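Local coordinates for protein hemin degrading factor (Pseudomonas aeruginosa, PDB 4MGF) that binds heme b and probably carries it in the cytoplasm as a member of the HemS family of hemin-handling proteins, at residues G277-L282 against V291-F296; W239-D244 against R310-S315; G74-I79 against R164-L169. All coordinates share one frame; numbering follows the deposited sequence.

From the N terminus, interaction 3 closes first: 74-79, leading into strand 78-84, meets 164-169 at helix 166-173, closing a loop rich in strands. Interaction 2 opens afterwards, when edge strand 240-243 pairs with strand 307-313. Nested inside that loop is interaction 1, a short return between 277-282 and 291-296. Interactions 1 and 2 fall in the second HemS/ChuX half of the chain and interaction 3 in the first. Yet interactions 1 and 3 reach the same nine-stranded sheet, to which both halves contribute, with centres about 26 Å apart. Interaction 2 borders the other sheet, its centre about 42 Å from that of interaction 3.

Interaction 1 (G277-L282 against V291-F296); sequences GPVCNL and VLDPEF
Asp293 turns its carboxylate onto the backbone of Cys280 and Asn281 and takes one amide on each oxygen. Cys280 N reaches OD2 of Asp293 at 2.7 Å, on the syn side and 15° out of the carboxylate plane. Asn281 N meets OD1 of Asp293 at 2.9 Å through the syn lone pair, in a nearly straight bond (168°). Aspartate suits the place because its short chain can offer two oxygens to successive N-H groups of an irregular segment.

The Asn281 side chain adds to this grip. Its CG lies beside the backbone N (chi1 -44°), which brings ND2 within 3.1 Å of Leu292 O, above that carbonyl's plane; a weak bond from ND2 also goes to Asp293 OD1. Asparagine suits the site because its two N-H groups can serve a backbone carbonyl and a carboxylate. The backbone of Asn281 takes part as well, its O accepting from Leu292 N at 2.9 Å. Water 1 donates to both Pro278 O and Asp293 OD2, giving that carboxylate oxygen a second partner.

Apolar side chains meet beside the polar groups. Leu282 CD1 lies 3.6 Å from Val291 CG2, the two chains side by side and pointing the same way, while Val279 CG1 touches Val291 CG1 and the edge of the Phe296 ring. Farther out, Phe252 of helix 247-258 covers Leu282 and Val291, and His275 stacks on Phe296. Backbone bonds from Asp293 N to Phe296 O and from Phe296 N to Asp293 O close the tight Pro294-Glu295 turn of a beta hairpin.

Leu282 and Val291 are a non-hydrogen-bonded antiparallel pair, so the contact joins edge strand 282-285 to strand 288-293 of the sheet that both HemS/ChuX halves build, with an aspartate-bound loop leading into that edge.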
ATOM      1  N   GLY A 277       5.084 -12.349  -8.879  1.00 22.85           N
ATOM      2  CA  GLY A 277       4.650 -13.600  -9.467  1.00 21.93           C
ATOM      3  C   GLY A 277       3.574 -13.407 -10.519  1.00 22.49           C
ATOM      4  O   GLY A 277       3.143 -12.274 -10.785  1.00 18.43           O
ATOM      5  N   PRO A 278       3.110 -14.519 -11.117  1.00 24.20           N
ATOM      6  CA  PRO A 278       2.085 -14.424 -12.158  1.00 24.33           C
ATOM      7  C   PRO A 278       0.757 -14.072 -11.538  1.00 22.17           C
ATOM      8  O   PRO A 278       0.636 -14.156 -10.328  1.00 25.20           O
ATOM      9  CB  PRO A 278       2.017 -15.857 -12.724  1.00 27.08           C
ATOM     10  CG  PRO A 278       3.159 -16.624 -12.070  1.00 26.28           C
ATOM     11  CD  PRO A 278       3.423 -15.918 -10.783  1.00 23.92           C
ATOM     12  N   VAL A 279      -0.224 -13.684 -12.344  1.00 21.98           N
ATOM     13  CA  VAL A 279      -1.594 -13.603 -11.858  1.00 24.59           C
ATOM     14  C   VAL A 279      -2.482 -14.509 -12.718  1.00 27.41           C
ATOM     15  O   VAL A 279      -2.208 -14.696 -13.901  1.00 26.80           O
ATOM     16  CB  VAL A 279      -2.108 -12.162 -11.849  1.00 21.65           C
ATOM     17  CG1 VAL A 279      -1.310 -11.326 -10.824  1.00 22.04           C
ATOM     18  CG2 VAL A 279      -2.020 -11.556 -13.233  1.00 20.72           C
ATOM     19  N   CYS A 280      -3.527 -15.087 -12.134  1.00 26.64           N
ATOM     20  CA  CYS A 280      -4.336 -16.054 -12.882  1.00 26.12           C
ATOM     21  C   CYS A 280      -5.761 -15.613 -13.145  1.00 27.13           C
ATOM     22  O   CYS A 280      -6.133 -15.366 -14.295  1.00 25.53           O
ATOM     23  CB  CYS A 280      -4.341 -17.413 -12.190  1.00 29.02           C
ATOM     24  SG  CYS A 280      -2.721 -18.170 -12.130  1.00 43.42           S
ATOM     25  N   ASN A 281      -6.558 -15.535 -12.082  1.00 21.94           N
ATOM     26  CA  ASN A 281      -7.963 -15.186 -12.201  1.00 23.68           C
ATOM     27  C   ASN A 281      -8.238 -13.704 -12.058  1.00 23.05           C
ATOM     28  O   ASN A 281      -7.921 -13.093 -11.032  1.00 25.83           O
ATOM     29  CB  ASN A 281      -8.782 -15.965 -11.171  1.00 25.68           C
ATOM     30  CG  ASN A 281      -8.375 -17.408 -11.110  1.00 28.46           C
ATOM     31  OD1 ASN A 281      -8.748 -18.203 -11.970  1.00 29.39           O
ATOM     32  ND2 ASN A 281      -7.570 -17.754 -10.114  1.00 25.96           N
ATOM     33  N   LEU A 282      -8.864 -13.141 -13.079  1.00 22.76           N
ATOM     34  CA  LEU A 282      -9.217 -11.736 -13.106  1.00 22.26           C
ATOM     35  C   LEU A 282     -10.714 -11.626 -13.256  1.00 25.16           C
ATOM     36  O   LEU A 282     -11.308 -12.355 -14.055  1.00 28.39           O
ATOM     37  CB  LEU A 282      -8.565 -11.058 -14.306  1.00 23.22           C
ATOM     38  CG  LEU A 282      -7.049 -10.908 -14.383  1.00 29.27           C
ATOM     39  CD1 LEU A 282      -6.496 -10.216 -13.152  1.00 21.61           C
ATOM     40  CD2 LEU A 282      -6.396 -12.247 -14.573  1.00 28.65           C
ATOM     41  N   VAL A 291      -7.943  -9.108  -8.867  1.00 12.94           N
ATOM     42  CA  VAL A 291      -7.178 -10.339  -8.990  1.00 15.30           C
ATOM     43  C   VAL A 291      -7.652 -11.272  -7.878  1.00 19.89           C
ATOM     44  O   VAL A 291      -7.802 -10.853  -6.718  1.00 18.46           O
ATOM     45  CB  VAL A 291      -5.653 -10.099  -8.897  1.00 16.70           C
ATOM     46  CG1 VAL A 291      -4.882 -11.417  -8.958  1.00 15.48           C
ATOM     47  CG2 VAL A 291      -5.192  -9.167 -10.008  1.00 14.11           C
ATOM     48  N   LEU A 292      -7.910 -12.528  -8.230  1.00 20.67           N
ATOM     49  CA  LEU A 292      -8.469 -13.482  -7.278  1.00 19.22           C
ATOM     50  C   LEU A 292      -7.722 -14.805  -7.280  1.00 20.04           C
ATOM     51  O   LEU A 292      -8.242 -15.824  -7.730  1.00 22.90           O
ATOM     52  CB  LEU A 292      -9.943 -13.716  -7.581  1.00 19.01           C
ATOM     53  CG  LEU A 292     -10.846 -12.478  -7.513  1.00 17.61           C
ATOM     54  CD1 LEU A 292     -12.272 -12.855  -7.880  1.00 15.83           C
ATOM     55  CD2 LEU A 292     -10.802 -11.792  -6.147  1.00 14.17           C
ATOM     56  N   ASP A 293      -6.496 -14.778  -6.779  1.00 21.33           N
ATOM     57  CA  ASP A 293      -5.653 -15.961  -6.733  1.00 21.50           C
ATOM     58  C   ASP A 293      -5.536 -16.496  -5.304  1.00 24.54           C
ATOM     59  O   ASP A 293      -5.816 -15.772  -4.346  1.00 23.78           O
ATOM     60  CB  ASP A 293      -4.290 -15.645  -7.348  1.00 19.31           C
ATOM     61  CG  ASP A 293      -4.389 -15.368  -8.833  1.00 23.95           C
ATOM     62  OD1 ASP A 293      -5.443 -15.696  -9.420  1.00 25.10           O
ATOM     63  OD2 ASP A 293      -3.431 -14.832  -9.416  1.00 27.29           O
ATOM     64  N   PRO A 294      -5.139 -17.771  -5.158  1.00 27.58           N
ATOM     65  CA  PRO A 294      -5.084 -18.413  -3.841  1.00 27.51           C
ATOM     66  C   PRO A 294      -4.257 -17.666  -2.794  1.00 28.73           C
ATOM     67  O   PRO A 294      -4.581 -17.749  -1.615  1.00 29.82           O
ATOM     68  CB  PRO A 294      -4.439 -19.764  -4.146  1.00 25.44           C
ATOM     69  CG  PRO A 294      -4.865 -20.058  -5.553  1.00 28.98           C
ATOM     70  CD  PRO A 294      -4.848 -18.726  -6.248  1.00 28.75           C
ATOM     71  N   GLU A 295      -3.208 -16.958  -3.199  1.00 27.64           N
ATOM     72  CA  GLU A 295      -2.364 -16.289  -2.221  1.00 21.81           C
ATOM     73  C   GLU A 295      -2.350 -14.774  -2.407  1.00 21.12           C
ATOM     74  O   GLU A 295      -1.657 -14.057  -1.685  1.00 19.49           O
ATOM     75  CB  GLU A 295      -0.940 -16.842  -2.274  1.00 27.29           C
ATOM     76  CG  GLU A 295      -0.787 -18.266  -1.754  1.00 29.12           C
ATOM     77  CD  GLU A 295      -0.614 -18.338  -0.236  1.00 32.89           C
ATOM     78  OE1 GLU A 295       0.432 -17.874   0.299  1.00 34.12           O
ATOM     79  OE2 GLU A 295      -1.525 -18.878   0.425  1.00 30.25           O
ATOM     80  N   PHE A 296      -3.129 -14.289  -3.363  1.00 18.01           N
ATOM     81  CA  PHE A 296      -3.072 -12.887  -3.731  1.00 16.41           C
ATOM     82  C   PHE A 296      -4.412 -12.428  -4.250  1.00 16.25           C
ATOM     83  O   PHE A 296      -4.951 -12.988  -5.217  1.00 19.29           O
ATOM     84  CB  PHE A 296      -1.982 -12.667  -4.791  1.00 16.49           C
ATOM     85  CG  PHE A 296      -1.874 -11.241  -5.296  1.00 17.02           C
ATOM     86  CD1 PHE A 296      -1.908 -10.162  -4.417  1.00 17.09           C
ATOM     87  CD2 PHE A 296      -1.674 -10.987  -6.649  1.00 18.54           C
ATOM     88  CE1 PHE A 296      -1.786  -8.842  -4.879  1.00 15.32           C
ATOM     89  CE2 PHE A 296      -1.556  -9.674  -7.125  1.00 17.49           C
ATOM     90  CZ  PHE A 296      -1.607  -8.596  -6.231  1.00 15.39           C
TER
HETATM   91  O   HOH W   1      -1.117 -14.306  -8.064  1.00 18.09           O

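Interaction 2 (W239-D244 against R310-S315); sequences WAERLD and RVRKPS
The guanidinium of Arg310 has Leu243 CD2 over one face, 3.5 Å above the plane and offset toward the rim, and Glu241 OE2 at its edge. The Arg312 guanidinium also meets OE2 of Glu241 near its plane. The Trp239 indole reaches Pro314, CH2 to CG at 3.5 Å, where the two side chains cross at about a right angle; it also stacks on Trp208 of helix 201-210.

Glu241 OE2 is the centre of a salt-bridge network. Arg310 approaches side-on, NH2 at 2.9 Å and NE at 3.1 Å from that one oxygen of Glu241. The NH2 bond comes from above the carboxylate plane, whereas NE arrives on the anti side. Arg312 NH2 adds a third donor, 2.9 Å from Glu241 OE2, from the opposite face of the carboxylate. A bend at chi3 (45°) turns the end of Arg310 back alongside the glutamate. Lying between two guanidinium groups probably favours the charged carboxylate, which suits it to pair with both. Each arginine also has partners outside the pair of strands: Arg310 NH1 bonds to Phe357 O and Ala354 O, and Arg312 NE to Glu355.

Below the charges runs ordinary strand pairing. Arg312 N donates to Trp239 O at 2.8 Å, and Glu241 and Arg310 form a hydrogen-bonded pair through both backbones. On the face away from the network, the small Ala240 sits opposite Val311 in a non-hydrogen-bonded pair whose CA atoms are 4.6 Å apart.

Lys313, which follows Arg312 on strand 307-313, is a residue that binds heme b, and its side chain points away from strand 240-243. The contact is thus antiparallel edge-strand pairing in the HemS-type sheet beside the heme site.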
ATOM      1  N   TRP A 239      10.637   8.738 -22.114  1.00 14.81           N
ATOM      2  CA  TRP A 239      10.695   8.429 -20.679  1.00 16.82           C
ATOM      3  C   TRP A 239       9.308   8.105 -20.090  1.00 15.78           C
ATOM      4  O   TRP A 239       9.149   7.186 -19.289  1.00 15.99           O
ATOM      5  CB  TRP A 239      11.323   9.589 -19.908  1.00 12.19           C
ATOM      6  CG  TRP A 239      12.802   9.896 -20.227  1.00 12.13           C
ATOM      7  CD1 TRP A 239      13.338  11.128 -20.504  1.00 14.75           C
ATOM      8  CD2 TRP A 239      13.900   8.968 -20.270  1.00 12.05           C
ATOM      9  NE1 TRP A 239      14.701  11.022 -20.713  1.00 13.35           N
ATOM     10  CE2 TRP A 239      15.067   9.708 -20.579  1.00 11.98           C
ATOM     11  CE3 TRP A 239      14.010   7.585 -20.094  1.00 11.28           C
ATOM     12  CZ2 TRP A 239      16.314   9.116 -20.698  1.00 10.32           C
ATOM     13  CZ3 TRP A 239      15.248   7.000 -20.220  1.00 12.41           C
ATOM     14  CH2 TRP A 239      16.392   7.770 -20.509  1.00 12.21           C
ATOM     15  N   ALA A 240       8.308   8.879 -20.480  1.00 14.06           N
ATOM     16  CA  ALA A 240       6.989   8.734 -19.892  1.00 16.79           C
ATOM     17  C   ALA A 240       5.916   9.112 -20.895  1.00 15.86           C
ATOM     18  O   ALA A 240       5.952  10.206 -21.457  1.00 16.50           O
ATOM     19  CB  ALA A 240       6.871   9.610 -18.682  1.00 13.90           C
ATOM     20  N   GLU A 241       4.957   8.214 -21.102  1.00 18.48           N
ATOM     21  CA  GLU A 241       3.808   8.524 -21.949  1.00 16.28           C
ATOM     22  C   GLU A 241       2.503   8.067 -21.331  1.00 16.90           C
ATOM     23  O   GLU A 241       2.403   6.972 -20.761  1.00 14.66           O
ATOM     24  CB  GLU A 241       3.970   7.975 -23.376  1.00 17.41           C
ATOM     25  CG  GLU A 241       4.561   6.585 -23.477  1.00 19.51           C
ATOM     26  CD  GLU A 241       4.888   6.199 -24.926  1.00 27.35           C
ATOM     27  OE1 GLU A 241       4.668   7.031 -25.835  1.00 29.52           O
ATOM     28  OE2 GLU A 241       5.367   5.068 -25.157  1.00 28.23           O
ATOM     29  N   ARG A 242       1.511   8.944 -21.427  1.00 12.80           N
ATOM     30  CA  ARG A 242       0.198   8.670 -20.895  1.00 15.89           C
ATOM     31  C   ARG A 242      -0.535   7.645 -21.764  1.00 18.98           C
ATOM     32  O   ARG A 242      -0.473   7.679 -23.008  1.00 13.77           O
ATOM     33  CB  ARG A 242      -0.599   9.971 -20.788  1.00 18.59           C
ATOM     34  CG  ARG A 242      -1.904   9.843 -20.007  1.00 22.47           C
ATOM     35  CD  ARG A 242      -2.253  11.174 -19.380  1.00 20.49           C
ATOM     36  NE  ARG A 242      -3.625  11.225 -18.895  1.00 19.14           N
ATOM     37  CZ  ARG A 242      -4.196  12.333 -18.442  1.00 21.50           C
ATOM     38  NH1 ARG A 242      -3.510  13.468 -18.422  1.00 21.10           N
ATOM     39  NH2 ARG A 242      -5.450  12.312 -18.010  1.00 28.70           N
ATOM     40  N   LEU A 243      -1.215   6.729 -21.085  1.00 14.83           N
ATOM     41  CA  LEU A 243      -1.950   5.639 -21.701  1.00 18.74           C
ATOM     42  C   LEU A 243      -3.437   5.813 -21.429  1.00 21.04           C
ATOM     43  O   LEU A 243      -3.840   6.562 -20.528  1.00 17.62           O
ATOM     44  CB  LEU A 243      -1.503   4.305 -21.115  1.00 16.97           C
ATOM     45  CG  LEU A 243       0.001   4.023 -21.107  1.00 20.61           C
ATOM     46  CD1 LEU A 243       0.327   2.853 -20.169  1.00 17.11           C
ATOM     47  CD2 LEU A 243       0.521   3.752 -22.526  1.00 21.55           C
ATOM     48  N   ASP A 244      -4.259   5.124 -22.212  1.00 18.09           N
ATOM     49  CA  ASP A 244      -5.678   5.183 -21.965  1.00 17.17           C
ATOM     50  C   ASP A 244      -5.902   4.459 -20.633  1.00 15.73           C
ATOM     51  O   ASP A 244      -5.361   3.379 -20.418  1.00 14.45           O
ATOM     52  CB  ASP A 244      -6.445   4.518 -23.104  1.00 18.71           C
ATOM     53  CG  ASP A 244      -7.940   4.763 -23.019  1.00 27.79           C
ATOM     54  OD1 ASP A 244      -8.423   5.760 -23.614  1.00 31.14           O
ATOM     55  OD2 ASP A 244      -8.631   3.966 -22.347  1.00 30.76           O
ATOM     56  N   ARG A 310       3.065   4.869 -18.867  1.00 11.43           N
ATOM     57  CA  ARG A 310       4.148   3.932 -19.067  1.00 10.36           C
ATOM     58  C   ARG A 310       5.411   4.720 -18.720  1.00 14.44           C
ATOM     59  O   ARG A 310       5.607   5.815 -19.237  1.00 13.15           O
ATOM     60  CB  ARG A 310       4.189   3.469 -20.527  1.00 11.49           C
ATOM     61  CG  ARG A 310       5.382   2.584 -20.862  1.00 15.90           C
ATOM     62  CD  ARG A 310       5.216   1.801 -22.189  1.00 24.34           C
ATOM     63  NE  ARG A 310       4.708   2.620 -23.293  1.00 22.03           N
ATOM     64  CZ  ARG A 310       3.633   2.318 -24.028  1.00 28.14           C
ATOM     65  NH1 ARG A 310       2.935   1.208 -23.786  1.00 23.22           N
ATOM     66  NH2 ARG A 310       3.248   3.132 -25.004  1.00 23.75           N
ATOM     67  N   VAL A 311       6.242   4.184 -17.827  1.00 15.09           N
ATOM     68  CA  VAL A 311       7.433   4.891 -17.365  1.00 10.80           C
ATOM     69  C   VAL A 311       8.690   4.075 -17.630  1.00 11.65           C
ATOM     70  O   VAL A 311       8.693   2.867 -17.451  1.00 12.71           O
ATOM     71  CB  VAL A 311       7.354   5.221 -15.860  1.00 13.49           C
ATOM     72  CG1 VAL A 311       8.533   6.088 -15.449  1.00 15.65           C
ATOM     73  CG2 VAL A 311       6.051   5.941 -15.536  1.00 11.62           C
ATOM     74  N   ARG A 312       9.759   4.753 -18.056  1.00 10.02           N
ATOM     75  CA  ARG A 312      11.056   4.119 -18.284  1.00 12.09           C
ATOM     76  C   ARG A 312      12.166   4.874 -17.510  1.00 14.48           C
ATOM     77  O   ARG A 312      12.341   6.074 -17.689  1.00 12.10           O
ATOM     78  CB  ARG A 312      11.383   4.119 -19.786  1.00 15.30           C
ATOM     79  CG  ARG A 312      10.329   3.446 -20.656  1.00 14.23           C
ATOM     80  CD  ARG A 312      10.700   3.501 -22.139  1.00 20.75           C
ATOM     81  NE  ARG A 312       9.544   3.169 -22.968  1.00 26.83           N
ATOM     82  CZ  ARG A 312       8.776   4.064 -23.589  1.00 29.26           C
ATOM     83  NH1 ARG A 312       9.055   5.363 -23.506  1.00 23.71           N
ATOM     84  NH2 ARG A 312       7.739   3.657 -24.313  1.00 24.49           N
ATOM     85  N   LYS A 313      12.898   4.158 -16.659  1.00 15.96           N
ATOM     86  CA  LYS A 313      13.950   4.756 -15.827  1.00 15.63           C
ATOM     87  C   LYS A 313      15.260   4.009 -15.998  1.00 14.23           C
ATOM     88  O   LYS A 313      15.327   2.807 -15.732  1.00 16.64           O
ATOM     89  CB  LYS A 313      13.563   4.693 -14.341  1.00 20.62           C
ATOM     90  CG  LYS A 313      12.252   5.365 -13.977  1.00 20.18           C
ATOM     91  CD  LYS A 313      12.119   5.480 -12.457  1.00 22.11           C
ATOM     92  CE  LYS A 313      10.687   5.798 -12.051  1.00 27.07           C
ATOM     93  NZ  LYS A 313       9.718   4.711 -12.423  1.00 31.69           N
ATOM     94  N   PRO A 314      16.312   4.717 -16.439  1.00 14.64           N
ATOM     95  CA  PRO A 314      17.672   4.163 -16.498  1.00 19.71           C
ATOM     96  C   PRO A 314      18.120   3.675 -15.122  1.00 21.87           C
ATOM     97  O   PRO A 314      17.637   4.193 -14.111  1.00 21.94           O
ATOM     98  CB  PRO A 314      18.536   5.370 -16.888  1.00 16.88           C
ATOM     99  CG  PRO A 314      17.602   6.335 -17.518  1.00 17.85           C
ATOM    100  CD  PRO A 314      16.263   6.127 -16.854  1.00 15.41           C
ATOM    101  N   SER A 315      19.036   2.710 -15.089  1.00 22.82           N
ATOM    102  CA  SER A 315      19.556   2.182 -13.835  1.00 24.27           C
ATOM    103  C   SER A 315      20.776   1.314 -14.101  1.00 27.66           C
ATOM    104  O   SER A 315      20.973   0.820 -15.222  1.00 22.94           O
ATOM    105  CB  SER A 315      18.494   1.341 -13.122  1.00 21.69           C
ATOM    106  OG  SER A 315      18.675  -0.038 -13.390  1.00 21.53           O
TER

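Interaction 3 (G74-I79 against R164-L169); sequences GELGPI and RAWEPL
Leu76 and Ala165 meet where the chain backbones come nearest, their CA atoms 5.7 Å apart. Leucine suits this place because it forks. CD2 lies 4.0 Å from the CB of Ala165 and 4.3 Å from CE3 of Trp166, arriving at the edge of the indole and near its plane. The other branch, CD1, reaches forward to CD2 of Leu169 at 4.2 Å. With CG beside the backbone N of Leu76 (chi1 -66°), the fork extends toward the helix, so that one methyl serves Ala165 and Trp166 and the other Leu169, farther along.

Ala165 is the small partner: its methyl comes within 3.3 Å of Glu75 O, a closeness that a side chain without further branches permits. No hydrogen bond joins the two segments here, and the inner contact rests on apolar packing. Behind it Leu157 of strand 151-157 touches both Leu76 and Trp166, while Arg140 makes a cation-pi contact with the indole.

These groups sit at the corner where the 3-10 segment ending at Leu76 passes into strand 78-84, near the first turn of helix 166-173 and beside the sheet that both HemS/ChuX halves build. Gly77 suits the corner: its phi of 67° is one that glycine adopts readily, and its N bonds back to Gly74 O.

Toward solvent the packing thins. Of its side chain, the exposed Glu75 brings CB to the methyl of Ala165, at 4.1 Å, while its carboxylate plays no part in the contact. Arg164, also exposed, directs its charge to Asp162 rather than across to 74-79.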
ATOM      1  N   GLY A  74       5.767 -12.917  13.139  1.00 25.77           N
ATOM      2  CA  GLY A  74       6.244 -14.168  12.563  1.00 25.62           C
ATOM      3  C   GLY A  74       5.776 -15.427  13.297  1.00 26.34           C
ATOM      4  O   GLY A  74       5.619 -16.501  12.697  1.00 25.61           O
ATOM      5  N   GLU A  75       5.524 -15.296  14.595  1.00 26.57           N
ATOM      6  CA  GLU A  75       5.073 -16.430  15.391  1.00 28.66           C
ATOM      7  C   GLU A  75       3.636 -16.838  15.068  1.00 28.49           C
ATOM      8  O   GLU A  75       3.181 -17.915  15.461  1.00 29.45           O
ATOM      9  CB  GLU A  75       5.219 -16.110  16.874  1.00 35.57           C
ATOM     10  CG  GLU A  75       6.404 -15.197  17.148  1.00 32.81           C
ATOM     11  CD  GLU A  75       7.415 -15.785  18.100  1.00 40.51           C
ATOM     12  OE1 GLU A  75       7.597 -15.196  19.188  1.00 39.45           O
ATOM     13  OE2 GLU A  75       8.040 -16.813  17.753  1.00 43.23           O
ATOM     14  N   LEU A  76       2.929 -15.983  14.335  1.00 24.31           N
ATOM     15  CA  LEU A  76       1.538 -16.242  14.001  1.00 25.87           C
ATOM     16  C   LEU A  76       1.415 -17.225  12.854  1.00 26.83           C
ATOM     17  O   LEU A  76       0.318 -17.679  12.538  1.00 28.71           O
ATOM     18  CB  LEU A  76       0.817 -14.937  13.654  1.00 22.52           C
ATOM     19  CG  LEU A  76       0.683 -13.953  14.819  1.00 22.60           C
ATOM     20  CD1 LEU A  76       0.157 -12.619  14.336  1.00 20.35           C
ATOM     21  CD2 LEU A  76      -0.251 -14.535  15.861  1.00 20.83           C
ATOM     22  N   GLY A  77       2.542 -17.559  12.238  1.00 25.66           N
ATOM     23  CA  GLY A  77       2.526 -18.384  11.050  1.00 23.98           C
ATOM     24  C   GLY A  77       1.870 -17.619   9.922  1.00 27.77           C
ATOM     25  O   GLY A  77       1.813 -16.388   9.967  1.00 26.63           O
ATOM     26  N   PRO A  78       1.371 -18.342   8.906  1.00 25.68           N
ATOM     27  CA  PRO A  78       0.688 -17.783   7.734  1.00 23.75           C
ATOM     28  C   PRO A  78      -0.460 -16.867   8.116  1.00 26.67           C
ATOM     29  O   PRO A  78      -1.366 -17.248   8.870  1.00 26.53           O
ATOM     30  CB  PRO A  78       0.151 -19.020   7.028  1.00 24.72           C
ATOM     31  CG  PRO A  78       1.141 -20.083   7.379  1.00 25.33           C
ATOM     32  CD  PRO A  78       1.500 -19.807   8.809  1.00 29.08           C
ATOM     33  N   ILE A  79      -0.400 -15.652   7.585  1.00 21.28           N
ATOM     34  CA  ILE A  79      -1.398 -14.631   7.834  1.00 17.44           C
ATOM     35  C   ILE A  79      -1.785 -14.030   6.506  1.00 15.51           C
ATOM     36  O   ILE A  79      -1.264 -14.422   5.468  1.00 16.71           O
ATOM     37  CB  ILE A  79      -0.834 -13.510   8.724  1.00 15.66           C
ATOM     38  CG1 ILE A  79       0.578 -13.098   8.265  1.00 16.03           C
ATOM     39  CG2 ILE A  79      -0.808 -13.953  10.202  1.00 19.54           C
ATOM     40  CD1 ILE A  79       0.621 -12.061   7.146  1.00 15.62           C
ATOM     41  N   ARG A 164      -2.139 -20.193  18.842  1.00 33.66           N
ATOM     42  CA  ARG A 164      -1.563 -20.287  20.192  1.00 34.00           C
ATOM     43  C   ARG A 164      -0.568 -19.154  20.465  1.00 29.98           C
ATOM     44  O   ARG A 164      -0.154 -18.936  21.599  1.00 25.31           O
ATOM     45  CB  ARG A 164      -0.895 -21.653  20.402  1.00 31.40           C
ATOM     46  CG  ARG A 164       0.248 -21.920  19.440  1.00 40.12           C
ATOM     47  CD  ARG A 164       0.682 -23.387  19.418  1.00 43.89           C
ATOM     48  NE  ARG A 164       2.073 -23.503  18.980  1.00 38.64           N
ATOM     49  CZ  ARG A 164       3.063 -23.947  19.746  1.00 39.06           C
ATOM     50  NH1 ARG A 164       2.811 -24.358  20.980  1.00 35.18           N
ATOM     51  NH2 ARG A 164       4.304 -23.995  19.278  1.00 39.93           N
ATOM     52  N   ALA A 165      -0.193 -18.434  19.412  1.00 31.32           N
ATOM     53  CA  ALA A 165       0.785 -17.357  19.514  1.00 27.60           C
ATOM     54  C   ALA A 165       0.135 -16.032  19.915  1.00 25.42           C
ATOM     55  O   ALA A 165       0.793 -15.137  20.466  1.00 24.90           O
ATOM     56  CB  ALA A 165       1.522 -17.202  18.186  1.00 31.29           C
ATOM     57  N   TRP A 166      -1.162 -15.926  19.642  1.00 24.31           N
ATOM     58  CA  TRP A 166      -1.908 -14.679  19.800  1.00 23.86           C
ATOM     59  C   TRP A 166      -1.855 -14.103  21.216  1.00 24.50           C
ATOM     60  O   TRP A 166      -1.267 -13.042  21.450  1.00 22.60           O
ATOM     61  CB  TRP A 166      -3.355 -14.891  19.356  1.00 22.30           C
ATOM     62  CG  TRP A 166      -4.219 -13.675  19.456  1.00 23.51           C
ATOM     63  CD1 TRP A 166      -5.180 -13.435  20.393  1.00 20.46           C
ATOM     64  CD2 TRP A 166      -4.210 -12.531  18.583  1.00 22.71           C
ATOM     65  NE1 TRP A 166      -5.770 -12.219  20.160  1.00 22.20           N
ATOM     66  CE2 TRP A 166      -5.194 -11.642  19.056  1.00 21.48           C
ATOM     67  CE3 TRP A 166      -3.460 -12.171  17.452  1.00 20.07           C
ATOM     68  CZ2 TRP A 166      -5.455 -10.416  18.437  1.00 16.61           C
ATOM     69  CZ3 TRP A 166      -3.723 -10.954  16.836  1.00 16.75           C
ATOM     70  CH2 TRP A 166      -4.711 -10.091  17.330  1.00 16.30           C
ATOM     71  N   GLU A 167      -2.464 -14.798  22.163  1.00 22.58           N
ATOM     72  CA  GLU A 167      -2.535 -14.253  23.521  1.00 25.98           C
ATOM     73  C   GLU A 167      -1.181 -13.856  24.132  1.00 24.16           C
ATOM     74  O   GLU A 167      -1.047 -12.747  24.658  1.00 27.39           O
ATOM     75  CB  GLU A 167      -3.336 -15.193  24.428  1.00 32.05           C
ATOM     76  CG  GLU A 167      -4.808 -15.318  23.991  1.00 32.31           C
ATOM     77  CD  GLU A 167      -5.575 -16.419  24.714  1.00 49.54           C
ATOM     78  OE1 GLU A 167      -5.411 -16.592  25.949  1.00 42.90           O
ATOM     79  OE2 GLU A 167      -6.363 -17.117  24.038  1.00 55.79           O
ATOM     80  N   PRO A 168      -0.158 -14.730  24.041  1.00 22.53           N
ATOM     81  CA  PRO A 168       1.140 -14.271  24.553  1.00 23.15           C
ATOM     82  C   PRO A 168       1.644 -12.995  23.855  1.00 25.53           C
ATOM     83  O   PRO A 168       2.154 -12.101  24.524  1.00 24.66           O
ATOM     84  CB  PRO A 168       2.072 -15.447  24.246  1.00 25.16           C
ATOM     85  CG  PRO A 168       1.178 -16.629  24.199  1.00 27.16           C
ATOM     86  CD  PRO A 168      -0.091 -16.124  23.570  1.00 26.46           C
ATOM     87  N   LEU A 169       1.494 -12.919  22.534  1.00 25.78           N
ATOM     88  CA  LEU A 169       1.905 -11.734  21.782  1.00 26.27           C
ATOM     89  C   LEU A 169       1.196 -10.479  22.269  1.00 24.99           C
ATOM     90  O   LEU A 169       1.839  -9.456  22.538  1.00 22.93           O
ATOM     91  CB  LEU A 169       1.635 -11.926  20.287  1.00 27.52           C
ATOM     92  CG  LEU A 169       1.849 -10.706  19.385  1.00 23.20           C
ATOM     93  CD1 LEU A 169       3.218 -10.149  19.611  1.00 32.72           C
ATOM     94  CD2 LEU A 169       1.687 -11.077  17.932  1.00 23.78           C
TER